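Long-range contacts in esterase D (Lactobacillus rhamnosus, PDB 3DKR), which probably hydrolyses carboxylic esters, as an alpha/beta hydrolase with a catalytic triad: residues A[27-38]-A[54-62]; A[214-222]-A[237-248]. One frame throughout, in Å; residues are numbered along the deposited sequence. Where two conformers were deposited one is given.

Contact 1 of 2, residues A[27-38]-A[54-62]; sequences LLHAYTGSPNDM and VPLFSGHGT. With ACT (acetate ion), chain B.
F57 and H29 are joined by a nearly straight hydrogen bond, F57 N to H29 NE2, 3.1 Å and 168°. The N-H meets the imidazole nitrogen 24° out of the ring plane. At the other end of that ring, H29 ND1 donates to A30 O at 2.9 Å, which fixes the ring's rotation. A second histidine works likewise: T32 N donates to H60 NE2 at 3.0 Å, close to the ring plane, while H60 ND1 donates to S58 O. Two waters tie the backbones, one linking L27 O to P55 O, the other G33 O to G61 N.

With chi1 at 69°, H29 CG lies between the backbone N and the carbonyl carbon, which turns the imidazole toward F57 N. F57 turns its edge to one H29 face, F57 CD2 3.5 Å from H29 CE1, and S34 CA covers the opposite face. H29 puts its edge to the face of H60. With an alanine at H29, F57 N is likely to lose its acceptor and a gap to open between F57 and H60. P35 CB lies 3.7 Å from V54 CG1, and P35 CD packs on L56 CD1.

Y31 N donates to an acetate, probably from the crystallisation liquor, that also binds H226 and the backbone of S101 and L102. This is consistent with an oxyanion-hole donor. H29 and H60 accept on NE2 and donate from ND1, consistent with neutral rings.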
loop_
_atom_site.group_PDB
_atom_site.type_symbol
_atom_site.label_atom_id
_atom_site.label_comp_id
_atom_site.label_asym_id
_atom_site.label_seq_id
_atom_site.Cartn_x
_atom_site.Cartn_y
_atom_site.Cartn_z
ATOM N N LEU A 27 7.392 2.253 1.956
ATOM C CA LEU A 27 6.528 1.363 1.160
ATOM C C LEU A 27 5.539 0.673 2.091
ATOM O O LEU A 27 5.954 0.001 3.034
ATOM C CB LEU A 27 7.344 0.301 0.414
ATOM C CG LEU A 27 8.359 0.838 -0.595
ATOM C CD1 LEU A 27 9.198 -0.290 -1.216
ATOM C CD2 LEU A 27 7.719 1.657 -1.715
ATOM N N LEU A 28 4.246 0.889 1.830
ATOM C CA LEU A 28 3.156 0.439 2.710
ATOM C C LEU A 28 2.373 -0.700 2.048
ATOM O O LEU A 28 1.855 -0.559 0.942
ATOM C CB LEU A 28 2.239 1.609 3.060
ATOM C CG LEU A 28 2.967 2.772 3.731
ATOM C CD1 LEU A 28 2.015 3.942 3.976
ATOM C CD2 LEU A 28 3.618 2.347 5.070
ATOM N N HIS A 29 2.313 -1.842 2.729
ATOM C CA HIS A 29 1.898 -3.084 2.079
ATOM C C HIS A 29 0.378 -3.277 1.926
ATOM O O HIS A 29 -0.408 -2.380 2.237
ATOM C CB HIS A 29 2.598 -4.295 2.733
ATOM C CG HIS A 29 2.175 -4.616 4.138
ATOM N ND1 HIS A 29 0.974 -5.239 4.438
ATOM C CD2 HIS A 29 2.852 -4.519 5.308
ATOM C CE1 HIS A 29 0.922 -5.472 5.740
ATOM N NE2 HIS A 29 2.046 -5.042 6.293
ATOM N N ALA A 30 0.003 -4.456 1.426
ATOM C CA ALA A 30 -1.397 -4.793 1.128
ATOM C C ALA A 30 -2.146 -5.389 2.308
ATOM O O ALA A 30 -1.549 -5.945 3.227
ATOM C CB ALA A 30 -1.440 -5.773 -0.026
ATOM N N TYR A 31 -3.473 -5.296 2.245
ATOM C CA TYR A 31 -4.338 -5.992 3.196
ATOM C C TYR A 31 -4.160 -7.505 2.978
ATOM O O TYR A 31 -4.221 -7.983 1.850
ATOM C CB TYR A 31 -5.773 -5.597 2.933
ATOM C CG TYR A 31 -6.801 -6.125 3.900
ATOM C CD1 TYR A 31 -6.681 -5.912 5.262
ATOM C CD2 TYR A 31 -7.942 -6.759 3.429
ATOM C CE1 TYR A 31 -7.650 -6.371 6.147
ATOM C CE2 TYR A 31 -8.919 -7.213 4.298
ATOM C CZ TYR A 31 -8.778 -7.010 5.651
ATOM O OH TYR A 31 -9.765 -7.452 6.521
ATOM N N THR A 32 -3.950 -8.213 4.089
ATOM C CA THR A 32 -3.511 -9.618 4.145
ATOM C C THR A 32 -2.072 -9.828 3.668
ATOM O O THR A 32 -1.551 -10.952 3.711
ATOM C CB THR A 32 -4.441 -10.610 3.392
ATOM O OG1 THR A 32 -4.227 -10.554 1.968
ATOM C CG2 THR A 32 -5.897 -10.364 3.736
ATOM N N GLY A 33 -1.412 -8.756 3.233
ATOM C CA GLY A 33 -0.029 -8.848 2.784
ATOM C C GLY A 33 0.955 -8.704 3.916
ATOM O O GLY A 33 0.657 -8.998 5.087
ATOM N N SER A 34 2.141 -8.193 3.577
ATOM C CA SER A 34 3.233 -8.080 4.535
ATOM C C SER A 34 4.375 -7.369 3.833
ATOM O O SER A 34 4.247 -7.033 2.622
ATOM C CB SER A 34 3.708 -9.464 4.984
ATOM O OG SER A 34 4.545 -10.058 4.004
ATOM N N PRO A 35 5.471 -7.106 4.563
ATOM C CA PRO A 35 6.634 -6.544 3.859
ATOM C C PRO A 35 7.073 -7.344 2.615
ATOM O O PRO A 35 7.654 -6.764 1.706
ATOM C CB PRO A 35 7.704 -6.501 4.949
ATOM C CG PRO A 35 6.888 -6.240 6.226
ATOM C CD PRO A 35 5.673 -7.128 6.027
ATOM N N ASN A 36 6.776 -8.645 2.547
ATOM C CA ASN A 36 7.139 -9.419 1.352
ATOM C C ASN A 36 6.568 -8.856 0.052
ATOM O O ASN A 36 7.158 -9.030 -1.025
ATOM C CB ASN A 36 6.712 -10.875 1.486
ATOM C CG ASN A 36 7.492 -11.625 2.556
ATOM O OD1 ASN A 36 6.931 -12.480 3.265
ATOM N ND2 ASN A 36 8.776 -11.336 2.664
ATOM N N ASP A 37 5.422 -8.170 0.156
ATOM C CA ASP A 37 4.776 -7.526 -0.988
ATOM C C ASP A 37 5.743 -6.558 -1.681
ATOM O O ASP A 37 5.605 -6.280 -2.863
ATOM C CB ASP A 37 3.563 -6.693 -0.542
ATOM C CG ASP A 37 2.429 -7.515 0.066
ATOM O OD1 ASP A 37 2.373 -8.749 -0.117
ATOM O OD2 ASP A 37 1.589 -6.880 0.738
ATOM N N MET A 38 6.714 -6.058 -0.921
ATOM C CA MET A 38 7.582 -4.982 -1.386
ATOM C C MET A 38 9.041 -5.410 -1.593
ATOM O O MET A 38 9.893 -4.561 -1.870
ATOM C CB MET A 38 7.532 -3.810 -0.391
ATOM C CG MET A 38 6.161 -3.144 -0.260
ATOM S SD MET A 38 5.669 -2.399 -1.817
ATOM C CE MET A 38 4.146 -1.578 -1.329
ATOM N N VAL A 54 10.086 -0.524 5.055
ATOM C CA VAL A 54 8.899 -1.325 4.808
ATOM C C VAL A 54 8.390 -1.852 6.150
ATOM O O VAL A 54 8.847 -2.900 6.635
ATOM C CB VAL A 54 9.192 -2.498 3.853
ATOM C CG1 VAL A 54 7.891 -3.176 3.452
ATOM C CG2 VAL A 54 9.964 -2.007 2.633
ATOM N N PRO A 55 7.479 -1.103 6.783
ATOM C CA PRO A 55 6.934 -1.563 8.066
ATOM C C PRO A 55 5.972 -2.731 7.914
ATOM O O PRO A 55 5.510 -3.017 6.814
ATOM C CB PRO A 55 6.194 -0.334 8.601
ATOM C CG PRO A 55 5.827 0.455 7.393
ATOM C CD PRO A 55 6.943 0.219 6.393
ATOM N N LEU A 56 5.641 -3.353 9.043
ATOM C CA LEU A 56 4.650 -4.415 9.113
ATOM C C LEU A 56 3.398 -3.885 9.810
ATOM O O LEU A 56 3.482 -3.363 10.921
ATOM C CB LEU A 56 5.207 -5.580 9.924
ATOM C CG LEU A 56 4.258 -6.721 10.256
ATOM C CD1 LEU A 56 3.748 -7.428 9.020
ATOM C CD2 LEU A 56 4.954 -7.708 11.235
ATOM N N PHE A 57 2.237 -4.048 9.182
ATOM C CA PHE A 57 1.001 -3.582 9.786
ATOM C C PHE A 57 0.537 -4.536 10.877
ATOM O O PHE A 57 0.650 -5.752 10.729
ATOM C CB PHE A 57 -0.097 -3.404 8.736
ATOM C CG PHE A 57 0.059 -2.161 7.877
ATOM C CD1 PHE A 57 0.375 -0.928 8.435
ATOM C CD2 PHE A 57 -0.148 -2.224 6.501
ATOM C CE1 PHE A 57 0.494 0.216 7.635
ATOM C CE2 PHE A 57 -0.025 -1.072 5.703
ATOM C CZ PHE A 57 0.287 0.133 6.277
ATOM N N SER A 58 0.010 -3.978 11.964
ATOM C CA SER A 58 -0.488 -4.806 13.068
ATOM C C SER A 58 -1.425 -5.883 12.554
ATOM O O SER A 58 -2.273 -5.645 11.681
ATOM C CB SER A 58 -1.198 -3.969 14.124
ATOM O OG SER A 58 -0.256 -3.338 14.972
ATOM N N GLY A 59 -1.281 -7.072 13.135
ATOM C CA GLY A 59 -2.173 -8.188 12.843
ATOM C C GLY A 59 -1.732 -8.998 11.649
ATOM O O GLY A 59 -2.199 -10.111 11.455
ATOM N N HIS A 60 -0.866 -8.427 10.811
ATOM C CA HIS A 60 -0.368 -9.114 9.626
ATOM C C HIS A 60 0.912 -9.882 9.934
ATOM O O HIS A 60 1.559 -9.669 10.963
ATOM C CB HIS A 60 -0.104 -8.098 8.495
ATOM C CG HIS A 60 -1.352 -7.514 7.898
ATOM N ND1 HIS A 60 -2.164 -6.629 8.577
ATOM C CD2 HIS A 60 -1.916 -7.685 6.680
ATOM C CE1 HIS A 60 -3.185 -6.290 7.799
ATOM N NE2 HIS A 60 -3.057 -6.913 6.641
ATOM N N GLY A 61 1.298 -10.762 9.024
ATOM C CA GLY A 61 2.587 -11.456 9.160
ATOM C C GLY A 61 2.635 -12.503 10.270
ATOM O O GLY A 61 3.716 -12.862 10.752
ATOM N N THR A 62 1.478 -13.014 10.683
ATOM C CA THR A 62 1.470 -14.108 11.661
ATOM C C THR A 62 0.857 -15.368 11.075
ATOM O O THR A 62 0.270 -15.358 9.995
ATOM C CB THR A 62 0.699 -13.763 12.944
ATOM O OG1 THR A 62 -0.710 -13.929 12.721
ATOM C CG2 THR A 62 1.022 -12.360 13.436
HETATM C C ACT B . -4.252 -4.498 -1.092
HETATM O O ACT B . -4.247 -3.840 -0.008
HETATM O OXT ACT B . -3.539 -4.098 -2.056
HETATM C CH3 ACT B . -5.078 -5.746 -1.246
HETATM O O HOH W 1 4.672 -2.026 4.396
HETATM O O HOH W 2 -0.446 -11.004 6.635
#

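Contact 2 of 2, residues A[214-222]-A[237-248]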
loop_
_atom_site.group_PDB
_atom_site.type_symbol
_atom_site.label_atom_id
_atom_site.label_comp_id
_atom_site.label_asym_id
_atom_site.label_seq_id
_atom_site.Cartn_x
_atom_site.Cartn_y
_atom_site.Cartn_z
ATOM N N ALA A 214 0.611 19.039 -7.734
ATOM C CA ALA A 214 1.543 19.644 -8.711
ATOM C C ALA A 214 1.552 18.919 -10.060
ATOM O O ALA A 214 1.659 19.554 -11.125
ATOM C CB ALA A 214 2.949 19.690 -8.150
ATOM N N ARG A 215 1.490 17.591 -10.008
ATOM C CA ARG A 215 1.332 16.740 -11.174
ATOM C C ARG A 215 0.780 15.391 -10.734
ATOM O O ARG A 215 0.875 15.031 -9.554
ATOM C CB ARG A 215 2.650 16.542 -11.927
ATOM C CG ARG A 215 3.713 15.685 -11.231
ATOM C CD ARG A 215 4.850 15.242 -12.206
ATOM N NE ARG A 215 5.856 14.375 -11.557
ATOM C CZ ARG A 215 6.770 14.805 -10.688
ATOM N NH1 ARG A 215 6.826 16.087 -10.347
ATOM N NH2 ARG A 215 7.634 13.952 -10.143
ATOM N N VAL A 216 0.173 14.680 -11.681
ATOM C CA VAL A 216 -0.271 13.308 -11.462
ATOM C C VAL A 216 0.325 12.395 -12.530
ATOM O O VAL A 216 0.013 12.515 -13.719
ATOM C CB VAL A 216 -1.808 13.193 -11.456
ATOM C CG1 VAL A 216 -2.218 11.754 -11.201
ATOM C CG2 VAL A 216 -2.389 14.118 -10.398
ATOM N N ASP A 217 1.188 11.475 -12.108
ATOM C CA ASP A 217 1.879 10.575 -13.025
ATOM C C ASP A 217 1.151 9.233 -13.037
ATOM O O ASP A 217 1.272 8.450 -12.094
ATOM C CB ASP A 217 3.331 10.405 -12.568
ATOM C CG ASP A 217 4.172 9.593 -13.539
ATOM O OD1 ASP A 217 3.798 9.423 -14.720
ATOM O OD2 ASP A 217 5.255 9.138 -13.108
ATOM N N PHE A 218 0.397 8.976 -14.106
ATOM C CA PHE A 218 -0.568 7.873 -14.154
ATOM C C PHE A 218 -0.098 6.725 -15.046
ATOM O O PHE A 218 0.249 6.935 -16.221
ATOM C CB PHE A 218 -1.914 8.409 -14.657
ATOM C CG PHE A 218 -3.057 7.405 -14.600
ATOM C CD1 PHE A 218 -3.952 7.434 -13.541
ATOM C CD2 PHE A 218 -3.263 6.477 -15.608
ATOM C CE1 PHE A 218 -5.004 6.546 -13.481
ATOM C CE2 PHE A 218 -4.317 5.566 -15.551
ATOM C CZ PHE A 218 -5.192 5.605 -14.480
ATOM N N HIS A 219 -0.132 5.508 -14.509
ATOM C CA HIS A 219 0.333 4.322 -15.226
ATOM C C HIS A 219 -0.622 3.154 -15.090
ATOM O O HIS A 219 -1.033 2.816 -13.981
ATOM C CB HIS A 219 1.706 3.920 -14.723
ATOM C CG HIS A 219 2.741 4.951 -14.995
ATOM N ND1 HIS A 219 3.436 4.997 -16.185
ATOM C CD2 HIS A 219 3.168 6.005 -14.262
ATOM C CE1 HIS A 219 4.259 6.030 -16.163
ATOM N NE2 HIS A 219 4.119 6.655 -15.008
ATOM N N TRP A 220 -0.982 2.573 -16.240
ATOM C CA TRP A 220 -1.866 1.408 -16.335
ATOM C C TRP A 220 -1.023 0.208 -16.740
ATOM O O TRP A 220 -0.251 0.310 -17.705
ATOM C CB TRP A 220 -2.948 1.663 -17.393
ATOM C CG TRP A 220 -4.120 0.735 -17.295
ATOM C CD1 TRP A 220 -4.364 -0.377 -18.044
ATOM C CD2 TRP A 220 -5.218 0.861 -16.393
ATOM N NE1 TRP A 220 -5.548 -0.974 -17.641
ATOM C CE2 TRP A 220 -6.086 -0.231 -16.623
ATOM C CE3 TRP A 220 -5.533 1.769 -15.388
ATOM C CZ2 TRP A 220 -7.273 -0.405 -15.899
ATOM C CZ3 TRP A 220 -6.699 1.600 -14.680
ATOM C CH2 TRP A 220 -7.555 0.528 -14.932
ATOM N N TYR A 221 -1.157 -0.911 -16.018
ATOM C CA TYR A 221 -0.343 -2.115 -16.247
ATOM C C TYR A 221 -1.260 -3.148 -16.885
ATOM O O TYR A 221 -1.897 -3.952 -16.214
ATOM C CB TYR A 221 0.350 -2.559 -14.937
ATOM C CG TYR A 221 1.300 -1.465 -14.504
ATOM C CD1 TYR A 221 2.564 -1.344 -15.074
ATOM C CD2 TYR A 221 0.895 -0.501 -13.589
ATOM C CE1 TYR A 221 3.415 -0.287 -14.723
ATOM C CE2 TYR A 221 1.727 0.551 -13.225
ATOM C CZ TYR A 221 2.975 0.665 -13.810
ATOM O OH TYR A 221 3.780 1.712 -13.433
ATOM N N ASP A 222 -1.274 -3.121 -18.215
ATOM C CA ASP A 222 -2.331 -3.717 -19.043
ATOM C C ASP A 222 -2.853 -5.093 -18.640
ATOM O O ASP A 222 -4.052 -5.285 -18.403
ATOM C CB ASP A 222 -1.918 -3.735 -20.533
ATOM C CG ASP A 222 -0.487 -4.236 -20.776
ATOM O OD1 ASP A 222 0.136 -4.870 -19.885
ATOM O OD2 ASP A 222 0.019 -3.992 -21.897
ATOM N N LEU A 237 6.830 -1.264 -13.346
ATOM C CA LEU A 237 6.422 -0.403 -12.241
ATOM C C LEU A 237 7.644 0.245 -11.603
ATOM O O LEU A 237 7.659 1.456 -11.341
ATOM C CB LEU A 237 5.659 -1.216 -11.200
ATOM C CG LEU A 237 5.280 -0.428 -9.946
ATOM C CD1 LEU A 237 4.232 0.667 -10.260
ATOM C CD2 LEU A 237 4.783 -1.383 -8.869
ATOM N N GLU A 238 8.662 -0.563 -11.351
ATOM C CA GLU A 238 9.911 -0.074 -10.748
ATOM C C GLU A 238 10.521 1.038 -11.593
ATOM O O GLU A 238 10.853 2.099 -11.094
ATOM C CB GLU A 238 10.886 -1.233 -10.562
ATOM C CG GLU A 238 10.410 -2.219 -9.492
ATOM C CD GLU A 238 10.949 -3.627 -9.625
ATOM O OE1 GLU A 238 11.868 -3.887 -10.453
ATOM O OE2 GLU A 238 10.431 -4.495 -8.884
ATOM N N GLU A 239 10.624 0.807 -12.897
ATOM C CA GLU A 239 11.130 1.847 -13.795
ATOM C C GLU A 239 10.294 3.127 -13.729
ATOM O O GLU A 239 10.837 4.235 -13.661
ATOM C CB GLU A 239 11.210 1.326 -15.225
ATOM C CG GLU A 239 12.167 0.145 -15.380
ATOM N N ASP A 240 8.969 2.979 -13.716
ATOM C CA ASP A 240 8.070 4.139 -13.681
ATOM C C ASP A 240 8.210 4.922 -12.371
ATOM O O ASP A 240 8.241 6.155 -12.361
ATOM C CB ASP A 240 6.619 3.697 -13.872
ATOM C CG ASP A 240 6.349 3.114 -15.260
ATOM O OD1 ASP A 240 7.118 3.435 -16.215
ATOM O OD2 ASP A 240 5.363 2.357 -15.405
ATOM N N VAL A 241 8.288 4.193 -11.256
ATOM C CA VAL A 241 8.419 4.831 -9.935
ATOM C C VAL A 241 9.752 5.576 -9.804
ATOM O O VAL A 241 9.826 6.701 -9.286
ATOM C CB VAL A 241 8.280 3.773 -8.807
ATOM C CG1 VAL A 241 8.718 4.353 -7.444
ATOM C CG2 VAL A 241 6.839 3.207 -8.778
ATOM N N ILE A 242 10.808 4.943 -10.289
ATOM C CA ILE A 242 12.125 5.559 -10.248
ATOM C C ILE A 242 12.146 6.803 -11.133
ATOM O O ILE A 242 12.645 7.839 -10.715
ATOM C CB ILE A 242 13.208 4.525 -10.601
ATOM C CG1 ILE A 242 13.301 3.495 -9.472
ATOM C CG2 ILE A 242 14.559 5.206 -10.795
ATOM C CD1 ILE A 242 14.176 2.288 -9.772
ATOM N N ALA A 243 11.553 6.719 -12.321
ATOM C CA ALA A 243 11.448 7.910 -13.189
ATOM C C ALA A 243 10.703 9.057 -12.493
ATOM O O ALA A 243 11.094 10.234 -12.571
ATOM C CB ALA A 243 10.770 7.557 -14.485
ATOM N N PHE A 244 9.626 8.708 -11.795
ATOM C CA PHE A 244 8.815 9.669 -11.051
ATOM C C PHE A 244 9.630 10.396 -9.994
ATOM O O PHE A 244 9.568 11.627 -9.866
ATOM C CB PHE A 244 7.618 8.924 -10.439
ATOM C CG PHE A 244 6.789 9.737 -9.496
ATOM C CD1 PHE A 244 5.807 10.616 -9.972
ATOM C CD2 PHE A 244 6.932 9.590 -8.126
ATOM C CE1 PHE A 244 5.026 11.334 -9.094
ATOM C CE2 PHE A 244 6.150 10.327 -7.242
ATOM C CZ PHE A 244 5.199 11.186 -7.721
ATOM N N MET A 245 10.408 9.627 -9.230
ATOM C CA MET A 245 11.259 10.204 -8.209
ATOM C C MET A 245 12.374 11.050 -8.812
ATOM O O MET A 245 12.686 12.126 -8.308
ATOM C CB MET A 245 11.816 9.097 -7.322
ATOM C CG MET A 245 10.715 8.525 -6.449
ATOM S SD MET A 245 11.329 7.571 -5.052
ATOM C CE MET A 245 11.743 6.210 -6.017
ATOM N N GLN A 246 12.930 10.589 -9.919
ATOM C CA GLN A 246 14.054 11.301 -10.534
ATOM C C GLN A 246 13.647 12.651 -11.106
ATOM O O GLN A 246 14.479 13.558 -11.228
ATOM C CB GLN A 246 14.704 10.427 -11.599
ATOM C CG GLN A 246 15.615 9.376 -11.024
ATOM C CD GLN A 246 16.867 9.989 -10.420
ATOM O OE1 GLN A 246 16.845 10.497 -9.300
ATOM N NE2 GLN A 246 17.959 9.981 -11.182
ATOM N N GLN A 247 12.374 12.791 -11.457
ATOM C CA GLN A 247 11.827 14.093 -11.859
ATOM C C GLN A 247 11.945 15.177 -10.788
ATOM O O GLN A 247 11.906 16.367 -11.113
ATOM C CB GLN A 247 10.370 13.938 -12.289
ATOM C CG GLN A 247 10.223 13.291 -13.642
ATOM C CD GLN A 247 10.675 14.210 -14.770
ATOM O OE1 GLN A 247 10.324 15.393 -14.793
ATOM N NE2 GLN A 247 11.461 13.670 -15.710
ATOM N N GLU A 248 12.096 14.779 -9.521
ATOM C CA GLU A 248 12.358 15.736 -8.428
ATOM C C GLU A 248 13.809 16.237 -8.305
ATOM O O GLU A 248 14.098 17.127 -7.494
ATOM C CB GLU A 248 11.887 15.148 -7.092
ATOM C CG GLU A 248 10.383 14.916 -7.065
ATOM C CD GLU A 248 9.609 16.192 -7.297
ATOM O OE1 GLU A 248 9.808 17.164 -6.537
ATOM O OE2 GLU A 248 8.824 16.246 -8.257
HETATM O O HOH W 3 7.068 7.695 -14.313
#
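Y221, H219, D217 and R215 on strand 216-221 and the residue before it face helix 237-246, which runs almost antiparallel to the strand (172°) with the axes 10.3 Å apart. Y221 OH donates to D240 OD2 at 2.6 Å, on the anti lone pair. The D240 carboxylate also lies over one face of the H219 ring, the planes 18° apart. D240 CB stands over the H219 ring centroid, a CH-pi contact. L237 CD1 packs against Y221 CZ at 3.8 Å.

Next along, a water donates to both D217 OD2 and D240 O, bridging strand and helix. D217 CB lies 3.6 Å from F244 CD1. The F244 ring also meets F188 of the neighbouring strand 187-192 edge-to-face.

At the far end R215 makes a salt bridge to E248. R215 NH1 and NH2 both reach E248 OE2, at 2.9 and 3.2 Å, with the two flat groups nearly coplanar. The extended R215 chain brings NH2 over a face of the F244 ring, and Q247 CB covers one guanidinium face.

The seam thus mixes polar bonds with packing on F244 and L237. Y221 OH and the water give the D240 and D217 carboxylates hydrogen-bond donors, and R215 probably offsets the charge of E248.

Overall arrangement
The two contacts follow one another along the chain, contact 1 closing before contact 2 opens. Their centres are about 22 Å apart, on opposite sides of the chain's centre, and their nearest atoms come within about 6 Å without touching. Both reach the same mixed sheet of the alpha/beta hydrolase fold. Contact 1 joins the loops that follow the neighbouring parallel strands 23-28 and 51-54, beside the predicted nucleophile S101 and H226. Contact 2 sets the last helix, 234-246, on the outermost strand 216-221. H226 lies in the loop between the segments of contact 2, so both contacts border elements of the predicted active site.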